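Local coordinates for glycosyl hydrolase family 88 (Pedobacter heparinus, PDB 3WIW), which hydrolyses unsaturated glucuronyl saccharides, with specificity for those derived from heparin, at residues G80-Y84 and A377-Y381; T102-I108 and M120-Y125; Q109-H115 and N147-R151; P140-A145 and Y181-A185. All blocks are in the same frame, centred on the assembly; numbering follows the deposited sequence. Where two conformers were deposited one is given.

Interaction 1 of 4, residues G80-Y84 and A377-Y381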
# COMPACT_ATOMS: atom_id res chain seq x y z
N GLY A 80 -2.96 7.88 -8.16
CA GLY A 80 -3.83 7.56 -7.05
C GLY A 80 -3.84 8.64 -5.99
O GLY A 80 -4.89 9.00 -5.44
N THR A 81 -2.66 9.17 -5.68
CA THR A 81 -2.51 10.23 -4.68
C THR A 81 -3.23 11.49 -5.13
O THR A 81 -3.86 12.19 -4.32
CB THR A 81 -1.03 10.48 -4.37
OG1 THR A 81 -0.43 9.22 -4.05
CG2 THR A 81 -0.87 11.42 -3.18
N LEU A 82 -3.17 11.78 -6.43
CA LEU A 82 -3.92 12.89 -6.99
C LEU A 82 -5.43 12.70 -6.81
O LEU A 82 -6.14 13.64 -6.42
CB LEU A 82 -3.57 13.09 -8.48
CG LEU A 82 -2.18 13.66 -8.81
CD1 LEU A 82 -1.92 13.56 -10.30
CD2 LEU A 82 -2.05 15.11 -8.31
N TRP A 83 -5.94 11.48 -7.05
CA TRP A 83 -7.36 11.22 -6.79
C TRP A 83 -7.70 11.47 -5.33
O TRP A 83 -8.70 12.12 -5.01
CB TRP A 83 -7.76 9.79 -7.19
CG TRP A 83 -7.80 9.60 -8.68
CD1 TRP A 83 -6.96 8.81 -9.42
CD2 TRP A 83 -8.68 10.25 -9.61
NE1 TRP A 83 -7.29 8.91 -10.75
CE2 TRP A 83 -8.33 9.80 -10.90
CE3 TRP A 83 -9.72 11.18 -9.47
CZ2 TRP A 83 -8.99 10.24 -12.05
CZ3 TRP A 83 -10.37 11.62 -10.61
CH2 TRP A 83 -10.02 11.13 -11.89
N TYR A 84 -6.87 10.97 -4.42
CA TYR A 84 -7.10 11.22 -3.01
C TYR A 84 -7.04 12.71 -2.63
O TYR A 84 -7.86 13.20 -1.85
CB TYR A 84 -6.14 10.41 -2.16
CG TYR A 84 -6.42 8.92 -2.06
CD1 TYR A 84 -7.67 8.37 -2.39
CD2 TYR A 84 -5.41 8.05 -1.65
CE1 TYR A 84 -7.90 7.00 -2.27
CE2 TYR A 84 -5.63 6.69 -1.54
CZ TYR A 84 -6.87 6.17 -1.83
OH TYR A 84 -7.09 4.81 -1.70
N ALA A 377 4.29 5.94 0.10
CA ALA A 377 4.08 6.52 1.44
C ALA A 377 3.05 7.63 1.35
O ALA A 377 2.14 7.72 2.17
CB ALA A 377 5.37 7.04 2.02
N ASP A 378 3.16 8.47 0.32
CA ASP A 378 2.22 9.58 0.18
C ASP A 378 0.80 9.07 -0.10
O ASP A 378 -0.17 9.62 0.46
CB ASP A 378 2.63 10.52 -0.96
CG ASP A 378 3.93 11.26 -0.70
OD1 ASP A 378 4.50 11.17 0.40
OD2 ASP A 378 4.36 12.01 -1.61
N TYR A 379 0.66 8.03 -0.93
CA TYR A 379 -0.62 7.49 -1.28
C TYR A 379 -1.34 6.97 -0.04
O TYR A 379 -2.49 7.36 0.24
CB TYR A 379 -0.39 6.37 -2.28
CG TYR A 379 -1.65 5.63 -2.66
CD1 TYR A 379 -2.50 6.10 -3.69
CD2 TYR A 379 -2.02 4.44 -2.00
CE1 TYR A 379 -3.65 5.39 -4.05
CE2 TYR A 379 -3.18 3.73 -2.35
CZ TYR A 379 -3.97 4.22 -3.38
OH TYR A 379 -5.10 3.55 -3.78
N TYR A 380 -0.66 6.13 0.75
CA TYR A 380 -1.31 5.56 1.93
C TYR A 380 -1.50 6.58 3.04
O TYR A 380 -2.46 6.49 3.80
CB TYR A 380 -0.63 4.26 2.42
CG TYR A 380 -0.84 3.15 1.41
CD1 TYR A 380 -2.10 2.56 1.22
CD2 TYR A 380 0.21 2.76 0.57
CE1 TYR A 380 -2.31 1.57 0.25
CE2 TYR A 380 0.01 1.78 -0.41
CZ TYR A 380 -1.26 1.19 -0.56
OH TYR A 380 -1.43 0.27 -1.55
N TYR A 381 -0.64 7.60 3.10
CA TYR A 381 -0.85 8.69 4.03
C TYR A 381 -2.12 9.47 3.72
O TYR A 381 -2.95 9.70 4.60
CB TYR A 381 0.36 9.61 4.02
CG TYR A 381 0.21 10.87 4.83
CD1 TYR A 381 0.11 10.84 6.22
CD2 TYR A 381 0.21 12.11 4.20
CE1 TYR A 381 0.01 12.03 6.98
CE2 TYR A 381 0.12 13.29 4.93
CZ TYR A 381 0.01 13.25 6.31
OH TYR A 381 -0.08 14.42 7.02

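Interaction 2 of 4, residues T102-I108 and M120-Y125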
# COMPACT_ATOMS: atom_id res chain seq x y z
N THR A 102 -3.46 9.37 -14.84
CA THR A 102 -4.04 8.03 -14.93
C THR A 102 -4.01 7.48 -16.35
O THR A 102 -3.53 6.37 -16.60
CB THR A 102 -5.48 8.00 -14.36
OG1 THR A 102 -5.43 8.33 -12.97
CG2 THR A 102 -6.10 6.62 -14.48
N LEU A 103 -4.49 8.28 -17.31
CA LEU A 103 -4.68 7.76 -18.67
C LEU A 103 -3.36 7.46 -19.36
O LEU A 103 -3.32 6.70 -20.33
CB LEU A 103 -5.53 8.70 -19.53
CG LEU A 103 -6.99 8.81 -19.08
CD1 LEU A 103 -7.73 9.92 -19.86
CD2 LEU A 103 -7.74 7.47 -19.23
N ALA A 104 -2.27 8.06 -18.86
CA ALA A 104 -0.94 7.77 -19.39
C ALA A 104 -0.48 6.34 -19.06
O ALA A 104 0.54 5.89 -19.58
CB ALA A 104 0.09 8.76 -18.86
N LEU A 105 -1.24 5.62 -18.22
CA LEU A 105 -0.87 4.27 -17.81
C LEU A 105 -1.64 3.17 -18.56
O LEU A 105 -1.64 2.00 -18.16
CB LEU A 105 -1.05 4.12 -16.30
CG LEU A 105 -0.13 5.02 -15.45
CD1 LEU A 105 -0.30 4.73 -13.97
CD2 LEU A 105 1.34 4.90 -15.90
N ASP A 106 -2.28 3.54 -19.66
CA ASP A 106 -3.12 2.64 -20.44
C ASP A 106 -2.43 1.31 -20.76
O ASP A 106 -3.06 0.26 -20.72
CB ASP A 106 -3.53 3.36 -21.73
CG ASP A 106 -4.37 2.49 -22.64
OD1 ASP A 106 -3.79 1.74 -23.45
OD2 ASP A 106 -5.62 2.55 -22.54
N THR A 107 -1.13 1.36 -21.08
CA THR A 107 -0.41 0.16 -21.52
C THR A 107 -0.35 -0.94 -20.46
O THR A 107 -0.12 -2.11 -20.78
CB THR A 107 1.04 0.46 -22.01
OG1 THR A 107 1.75 1.18 -20.99
CG2 THR A 107 1.04 1.26 -23.32
N ILE A 108 -0.54 -0.57 -19.19
CA ILE A 108 -0.43 -1.55 -18.12
C ILE A 108 -1.51 -2.64 -18.22
O ILE A 108 -1.35 -3.74 -17.71
CB ILE A 108 -0.42 -0.90 -16.74
CG1 ILE A 108 0.67 0.17 -16.70
CG2 ILE A 108 -0.16 -1.94 -15.64
CD1 ILE A 108 0.72 0.90 -15.38
N MET A 120 -0.56 -0.94 -9.54
CA MET A 120 -0.34 -0.15 -10.75
C MET A 120 -1.62 0.37 -11.39
O MET A 120 -1.71 1.56 -11.68
CB MET A 120 0.45 -0.97 -11.77
CG MET A 120 1.84 -1.35 -11.25
SD MET A 120 2.63 -2.71 -12.16
CE MET A 120 3.19 -1.82 -13.57
N LEU A 121 -2.58 -0.52 -11.63
CA LEU A 121 -3.87 -0.15 -12.24
C LEU A 121 -4.95 0.14 -11.23
O LEU A 121 -5.73 1.07 -11.41
CB LEU A 121 -4.37 -1.25 -13.16
CG LEU A 121 -3.67 -1.36 -14.50
CD1 LEU A 121 -4.07 -2.65 -15.21
CD2 LEU A 121 -4.05 -0.18 -15.38
N TYR A 122 -5.07 -0.66 -10.18
CA TYR A 122 -6.18 -0.41 -9.27
C TYR A 122 -6.00 0.89 -8.47
O TYR A 122 -6.97 1.61 -8.22
CB TYR A 122 -6.48 -1.62 -8.39
CG TYR A 122 -7.84 -1.54 -7.73
CD1 TYR A 122 -9.00 -1.59 -8.50
CD2 TYR A 122 -7.96 -1.41 -6.34
CE1 TYR A 122 -10.26 -1.50 -7.89
CE2 TYR A 122 -9.20 -1.30 -5.72
CZ TYR A 122 -10.35 -1.38 -6.51
OH TYR A 122 -11.61 -1.29 -5.93
N CYS A 123 -4.77 1.25 -8.06
CA CYS A 123 -4.55 2.54 -7.42
C CYS A 123 -4.79 3.73 -8.34
O CYS A 123 -5.09 4.82 -7.85
CB CYS A 123 -3.14 2.65 -6.83
SG CYS A 123 -2.78 1.44 -5.53
N SER A 124 -4.67 3.53 -9.65
CA SER A 124 -4.79 4.65 -10.58
C SER A 124 -6.17 4.63 -11.22
O SER A 124 -7.07 5.37 -10.79
CB SER A 124 -3.64 4.60 -11.61
OG SER A 124 -3.62 3.36 -12.29
N TYR A 125 -6.35 3.76 -12.21
CA TYR A 125 -7.64 3.56 -12.86
C TYR A 125 -8.74 3.16 -11.88
O TYR A 125 -9.89 3.58 -12.04
CB TYR A 125 -7.56 2.47 -13.94
CG TYR A 125 -6.99 2.95 -15.25
CD1 TYR A 125 -5.62 3.13 -15.41
CD2 TYR A 125 -7.82 3.25 -16.33
CE1 TYR A 125 -5.10 3.58 -16.61
CE2 TYR A 125 -7.30 3.69 -17.53
CZ TYR A 125 -5.94 3.84 -17.67
OH TYR A 125 -5.43 4.29 -18.87
O HOH W 1 -6.88 4.43 -21.17

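Interaction 3 of 4, residues Q109-H115 and N147-R151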
# COMPACT_ATOMS: atom_id res chain seq x y z
N GLN A 109 -2.59 -2.35 -18.93
CA GLN A 109 -3.65 -3.35 -19.11
C GLN A 109 -3.21 -4.55 -19.93
O GLN A 109 -3.96 -5.52 -20.05
CB GLN A 109 -4.87 -2.72 -19.77
CG GLN A 109 -4.69 -2.46 -21.27
CD GLN A 109 -5.84 -1.71 -21.86
OE1 GLN A 109 -6.96 -2.22 -21.94
NE2 GLN A 109 -5.58 -0.49 -22.28
N TYR A 110 -2.01 -4.50 -20.51
CA TYR A 110 -1.50 -5.62 -21.32
C TYR A 110 -0.37 -6.37 -20.60
O TYR A 110 0.18 -7.32 -21.14
CB TYR A 110 -1.03 -5.12 -22.69
CG TYR A 110 -2.06 -4.33 -23.42
CD1 TYR A 110 -3.23 -4.94 -23.88
CD2 TYR A 110 -1.87 -2.98 -23.67
CE1 TYR A 110 -4.18 -4.20 -24.57
CE2 TYR A 110 -2.82 -2.24 -24.36
CZ TYR A 110 -3.97 -2.86 -24.80
OH TYR A 110 -4.91 -2.14 -25.47
N VAL A 111 -0.03 -5.94 -19.39
CA VAL A 111 1.09 -6.53 -18.65
C VAL A 111 0.68 -7.84 -17.95
O VAL A 111 -0.31 -7.88 -17.22
CB VAL A 111 1.64 -5.52 -17.64
CG1 VAL A 111 2.67 -6.19 -16.71
CG2 VAL A 111 2.26 -4.33 -18.38
N LYS A 112 1.49 -8.88 -18.16
CA LYS A 112 1.16 -10.24 -17.72
C LYS A 112 2.12 -10.84 -16.70
O LYS A 112 1.83 -11.89 -16.13
CB LYS A 112 1.08 -11.17 -18.93
CG LYS A 112 -0.01 -10.78 -19.89
CD LYS A 112 0.02 -11.69 -21.10
CE LYS A 112 -1.05 -11.31 -22.11
NZ LYS A 112 -2.42 -11.58 -21.58
N ASP A 113 3.25 -10.17 -16.47
CA ASP A 113 4.36 -10.80 -15.73
C ASP A 113 4.44 -10.49 -14.24
O ASP A 113 5.44 -10.82 -13.59
CB ASP A 113 5.70 -10.49 -16.40
CG ASP A 113 6.09 -9.01 -16.34
OD1 ASP A 113 5.31 -8.16 -15.86
OD2 ASP A 113 7.22 -8.70 -16.79
N THR A 114 3.41 -9.88 -13.67
CA THR A 114 3.50 -9.45 -12.28
C THR A 114 2.17 -9.37 -11.51
O THR A 114 1.12 -9.02 -12.07
CB THR A 114 4.19 -8.07 -12.18
OG1 THR A 114 4.35 -7.70 -10.80
CG2 THR A 114 3.40 -6.97 -12.92
N HIS A 115 2.24 -9.68 -10.22
CA HIS A 115 1.07 -9.48 -9.36
C HIS A 115 0.76 -8.02 -9.11
O HIS A 115 -0.34 -7.71 -8.63
CB HIS A 115 1.29 -10.16 -8.00
CG HIS A 115 2.33 -9.51 -7.14
ND1 HIS A 115 2.09 -9.19 -5.83
CD2 HIS A 115 3.61 -9.15 -7.40
CE1 HIS A 115 3.18 -8.64 -5.31
NE2 HIS A 115 4.12 -8.63 -6.24
N ASN A 147 -5.64 -10.41 -16.48
CA ASN A 147 -4.21 -10.73 -16.44
C ASN A 147 -3.71 -11.05 -15.03
O ASN A 147 -2.84 -11.91 -14.85
CB ASN A 147 -3.39 -9.59 -17.04
CG ASN A 147 -3.48 -9.57 -18.57
OD1 ASN A 147 -3.63 -10.62 -19.20
ND2 ASN A 147 -3.42 -8.38 -19.15
N LEU A 148 -4.29 -10.39 -14.04
CA LEU A 148 -3.93 -10.69 -12.66
C LEU A 148 -4.44 -12.08 -12.27
O LEU A 148 -3.70 -12.90 -11.70
CB LEU A 148 -4.48 -9.62 -11.73
CG LEU A 148 -4.11 -9.81 -10.25
CD1 LEU A 148 -2.60 -9.95 -10.05
CD2 LEU A 148 -4.65 -8.63 -9.44
N TYR A 149 -5.69 -12.36 -12.61
CA TYR A 149 -6.27 -13.65 -12.30
C TYR A 149 -5.51 -14.78 -12.99
O TYR A 149 -5.36 -15.86 -12.42
CB TYR A 149 -7.72 -13.69 -12.75
CG TYR A 149 -8.33 -15.07 -12.73
CD1 TYR A 149 -8.65 -15.71 -11.52
CD2 TYR A 149 -8.58 -15.74 -13.92
CE1 TYR A 149 -9.21 -16.97 -11.50
CE2 TYR A 149 -9.14 -16.99 -13.92
CZ TYR A 149 -9.47 -17.60 -12.71
OH TYR A 149 -10.05 -18.86 -12.76
N ALA A 150 -5.01 -14.54 -14.20
CA ALA A 150 -4.24 -15.56 -14.94
C ALA A 150 -3.03 -16.06 -14.14
O ALA A 150 -2.56 -17.17 -14.36
CB ALA A 150 -3.81 -15.05 -16.31
N ARG A 151 -2.53 -15.23 -13.22
CA ARG A 151 -1.37 -15.59 -12.42
C ARG A 151 -1.72 -16.48 -11.22
O ARG A 151 -0.82 -17.01 -10.56
CB ARG A 151 -0.64 -14.31 -11.98
CG ARG A 151 -0.14 -13.49 -13.16
CD ARG A 151 0.79 -12.34 -12.73
NE ARG A 151 1.98 -12.86 -12.03
CZ ARG A 151 3.06 -13.39 -12.63
NH1 ARG A 151 3.14 -13.42 -13.96
NH2 ARG A 151 4.05 -13.89 -11.88
O HOH W 2 -2.56 -6.26 -17.26
O HOH W 3 -0.82 -12.78 -16.54

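Interaction 4 of 4, residues P140-A145 and Y181-A185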
# COMPACT_ATOMS: atom_id res chain seq x y z
N PRO A 140 -9.68 -0.86 -19.42
CA PRO A 140 -8.35 -1.19 -18.93
C PRO A 140 -8.40 -1.94 -17.60
O PRO A 140 -7.62 -2.86 -17.37
CB PRO A 140 -7.70 0.20 -18.80
CG PRO A 140 -8.36 1.01 -19.89
CD PRO A 140 -9.79 0.57 -19.78
N LEU A 141 -9.34 -1.58 -16.73
CA LEU A 141 -9.52 -2.33 -15.49
C LEU A 141 -9.92 -3.78 -15.73
O LEU A 141 -9.41 -4.68 -15.06
CB LEU A 141 -10.52 -1.65 -14.57
CG LEU A 141 -10.00 -0.40 -13.87
CD1 LEU A 141 -11.17 0.38 -13.26
CD2 LEU A 141 -8.98 -0.75 -12.77
N GLU A 142 -10.83 -4.00 -16.67
CA GLU A 142 -11.26 -5.36 -16.95
C GLU A 142 -10.11 -6.18 -17.53
O GLU A 142 -9.89 -7.32 -17.10
CB GLU A 142 -12.44 -5.33 -17.90
CG GLU A 142 -13.09 -6.69 -18.09
CD GLU A 142 -14.24 -6.67 -19.07
OE1 GLU A 142 -14.41 -5.65 -19.78
OE2 GLU A 142 -14.99 -7.67 -19.13
N ASN A 143 -9.37 -5.61 -18.47
CA ASN A 143 -8.24 -6.33 -19.06
C ASN A 143 -7.18 -6.65 -18.01
O ASN A 143 -6.64 -7.76 -17.98
CB ASN A 143 -7.63 -5.55 -20.23
CG ASN A 143 -8.48 -5.60 -21.47
OD1 ASN A 143 -9.28 -6.51 -21.66
ND2 ASN A 143 -8.33 -4.59 -22.31
N GLY A 144 -6.86 -5.68 -17.15
CA GLY A 144 -5.87 -5.88 -16.10
C GLY A 144 -6.29 -6.99 -15.16
O GLY A 144 -5.46 -7.79 -14.72
N ALA A 145 -7.56 -7.02 -14.80
CA ALA A 145 -8.01 -8.02 -13.85
C ALA A 145 -7.88 -9.43 -14.41
O ALA A 145 -7.51 -10.35 -13.68
CB ALA A 145 -9.43 -7.74 -13.39
N TYR A 181 -7.92 -5.43 -5.96
CA TYR A 181 -8.28 -5.33 -7.37
C TYR A 181 -9.18 -6.49 -7.80
O TYR A 181 -10.23 -6.28 -8.43
CB TYR A 181 -7.00 -5.32 -8.18
CG TYR A 181 -7.13 -5.01 -9.67
CD1 TYR A 181 -8.32 -4.56 -10.27
CD2 TYR A 181 -6.00 -5.15 -10.49
CE1 TYR A 181 -8.35 -4.28 -11.65
CE2 TYR A 181 -6.01 -4.87 -11.82
CZ TYR A 181 -7.17 -4.43 -12.41
OH TYR A 181 -7.14 -4.14 -13.75
N LEU A 182 -8.81 -7.73 -7.44
CA LEU A 182 -9.60 -8.89 -7.85
C LEU A 182 -10.92 -9.00 -7.10
O LEU A 182 -11.89 -9.47 -7.69
CB LEU A 182 -8.81 -10.18 -7.68
CG LEU A 182 -7.76 -10.51 -8.72
CD1 LEU A 182 -7.21 -11.91 -8.45
CD2 LEU A 182 -8.35 -10.43 -10.11
N TYR A 183 -10.96 -8.68 -5.81
CA TYR A 183 -12.26 -8.69 -5.13
C TYR A 183 -13.23 -7.75 -5.83
O TYR A 183 -14.39 -8.10 -6.10
CB TYR A 183 -12.14 -8.27 -3.67
CG TYR A 183 -11.39 -9.19 -2.74
CD1 TYR A 183 -11.70 -10.55 -2.63
CD2 TYR A 183 -10.39 -8.69 -1.90
CE1 TYR A 183 -11.02 -11.36 -1.73
CE2 TYR A 183 -9.71 -9.50 -1.01
CZ TYR A 183 -10.03 -10.83 -0.93
OH TYR A 183 -9.36 -11.63 -0.03
N TRP A 184 -12.76 -6.55 -6.15
CA TRP A 184 -13.57 -5.55 -6.81
C TRP A 184 -13.98 -6.03 -8.20
O TRP A 184 -15.15 -5.97 -8.57
CB TRP A 184 -12.81 -4.21 -6.92
CG TRP A 184 -13.52 -3.25 -7.82
CD1 TRP A 184 -14.57 -2.44 -7.50
CD2 TRP A 184 -13.29 -3.08 -9.24
NE1 TRP A 184 -14.98 -1.75 -8.62
CE2 TRP A 184 -14.21 -2.12 -9.70
CE3 TRP A 184 -12.36 -3.61 -10.14
CZ2 TRP A 184 -14.25 -1.69 -11.04
CZ3 TRP A 184 -12.40 -3.19 -11.48
CH2 TRP A 184 -13.34 -2.24 -11.91
N ALA A 185 -13.02 -6.53 -8.97
CA ALA A 185 -13.28 -6.91 -10.36
C ALA A 185 -14.20 -8.13 -10.46
O ALA A 185 -15.05 -8.21 -11.35
CB ALA A 185 -11.97 -7.18 -11.07

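Interaction 1 of 4, residues G80-Y84 and A377-Y381
Tyr-84 lays the CE2 corner of its ring over one face of Tyr-379, offset toward the rim. The pair joins helices 77-89 and 375-392 of the alpha6/alpha6-barrel. The two short helical segments run nearly parallel, at 28°, with their axes 8.9 Å apart. The rings lean against each other with their centroids 4.8 Å apart and their planes at 32°. The nearest carbons are Tyr-84 CE2 and Tyr-379 CE1, at 3.5 Å. Both hydroxyls have firm partners elsewhere: that of Tyr-84 bonds Glu-383 on helix 375-392, and that of Tyr-379 bonds Asn-127 on helix 117-132. Tyr-379 reaches across because CG stands anti to its backbone N (chi1 175°). This brings its edge up to the backbone, with CD1 3.7 Å from Gly-80 C. Gly-80 has no side chain to block the ring, and a CB there would collide with CE1. A leucine in place of Tyr-379 lacks the ring and hydroxyl, and would probably leave Tyr-84 with less to pack on and Asn-127 without that partner. Beside the rings, Thr-81 packs on the start of the Tyr-379 side chain and, through CG2, loosely near Asp-378. Thr-81 OG1 is bonded to Phe-77 O one helical turn back, and it lies 3.3 Å from Tyr-379 CA.

Interaction 2 of 4, residues T102-I108 and M120-Y125
Tyr-125 reaches from helix 117-132 across the end of helix 92-103 and the turn that follows it. From CB the ring passes beneath Thr-102, whose CG2 sits over its face in a CH-pi contact, 3.8 Å from the centroid and 17° off the normal. CG and CD1 both touch this methyl. CE1 comes to 3.2 Å from Thr-102 O, while CE2 on the other rim meets Leu-103 CD2. At the tip, OH lies against Asp-106 CA, at 3.2 Å. It also bonds water 1 in the plane of the ring, at 2.7 Å. That water donates to Asp-106 OD2, so it bridges hydroxyl and carboxylate. Thr-102 OG1 turns elsewhere, to Ala-98 O and Trp-83 NE1. Further along, Ile-108 CG2 packs on Leu-121 CG at 3.7 Å and on the methyl of Met-120, which bends back at chi3 (79°). Between these two clusters Leu-105 CD1 rests on Ser-124. The Ser-124 hydroxyl donates a hydrogen bond to Met-120 O at 2.7 Å, on a lone pair, within a wider pi-type turn of the helix. Pro-140 and Leu-141 of helix 138-150 also touch Tyr-125. The contact packs the end of helix 92-103 and the turn after it on helix 117-132, within the alpha6/alpha6-barrel. Met-120 lies about 4 Å, side chain to side chain, from Asp-116, the predicted nucleophile.

Interaction 3 of 4, residues Q109-H115 and N147-R151
Direct hydrogen bonds join Lys-112 to both Asn-147 and Arg-151. Lys-112 NZ donates to Asn-147 OD1 at 2.8 Å, coming in 31° from the plane of the amide carbonyl. The lysine chain is extended until a bend at chi4 (-68°), which turns the ammonium back to this oxygen. Arg-151 NH1 donates to Lys-112 O at 3.0 Å. It uses a lone pair in the carbonyl plane, with an N-H...O angle of 148°.

Two waters add bridges. Water 2 donates to Val-111 O and accepts from Asn-147 ND2, so the amide is held at both ends. Water 3 donates to Lys-112 O and to Asn-147 O, each at 2.8 Å. Lys-112 O thus takes a guanidinium N-H and a water together.

The remaining contacts are packing. The guanidinium of Arg-151 lays one face on the peptide between Asp-113 and Thr-114, with Asp-113 C 3.2 Å from NH1. Its CD touches Thr-114 O. Leu-148 CD1 reaches His-115 O at 3.5 Å.

Outside partners fix the arginine further: Asp-163 forms a salt bridge with NH2, and Arg-160 O takes NE. His-115 lies about 3 Å, between side chains, from Asp-116, the predicted nucleophile, and equally near a bound EPE buffer molecule. The contact lashes the loop between helices 92-103 and 117-132 to the C-terminal end of helix 138-150, where Leu-117 lies against Asn-147 and Leu-148, and helix 175-188 meets Leu-148 through Tyr-181 and Leu-182.

Interaction 4 of 4, residues P140-A145 and Y181-A185
Tyr-181 points its ring end-on at helix 138-150, and its hydroxyl lands on the backbone there. OH donates to Leu-141 O at 2.7 Å, from 16° outside the carbonyl plane. The same oxygen already accepts the helical bond from Ala-145 N, so two donors grip it. With chi1 at -171° the ring of Tyr-181 extends away from its own backbone N and straight across to the facing helix. The hydroxyl also lies 3.2 Å from Gly-144 CA, and a side chain on that glycine would strike it.

Leu-141 meets two aromatic side chains of the partner helix, one with each methyl. CD2 meets Tyr-181 CE1 at 3.8 Å. The other methyl, CD1, meets Trp-184 CH2 at 3.7 Å. The leucine crosses Trp-184 at about a right angle and Tyr-181 more obliquely. Leu-141 also touches Tyr-125 and Tyr-129 of helix 117-132.

Ala-145 CB and Ala-185 CB are 3.5 Å apart, a tight contact for two methyls. Leu-182 CD2 lies against Ala-145 O. A phenylalanine in place of Tyr-181 would probably leave Leu-141 O without its donor from the facing helix.

The short helical segments meet at 118°, with axes 10.3 Å apart. This is buried helix-helix packing between helices 138-150 and 175-188 in the wall of the alpha6/alpha6-barrel.

From the N terminus, helix 77-89 comes first, and interaction 1 joins it to helix 375-392 near the far end of the chain. This closes a long loop in which the other three contacts are nested. Interaction 2 closes a short loop between helices 92-103 and 117-132. Interaction 3 starts inside that loop and ends on helix 138-150, so the two cross. Interaction 4 begins on the same helix and runs to helix 175-188, crossing interaction 3 but following interaction 2 in series. Trp-83 to Thr-102 connects interactions 1 and 2, and Gln-109 to Asn-143 connects interactions 3 and 4. Together they tie successive helices of the barrel to one another and its last helix to an early one.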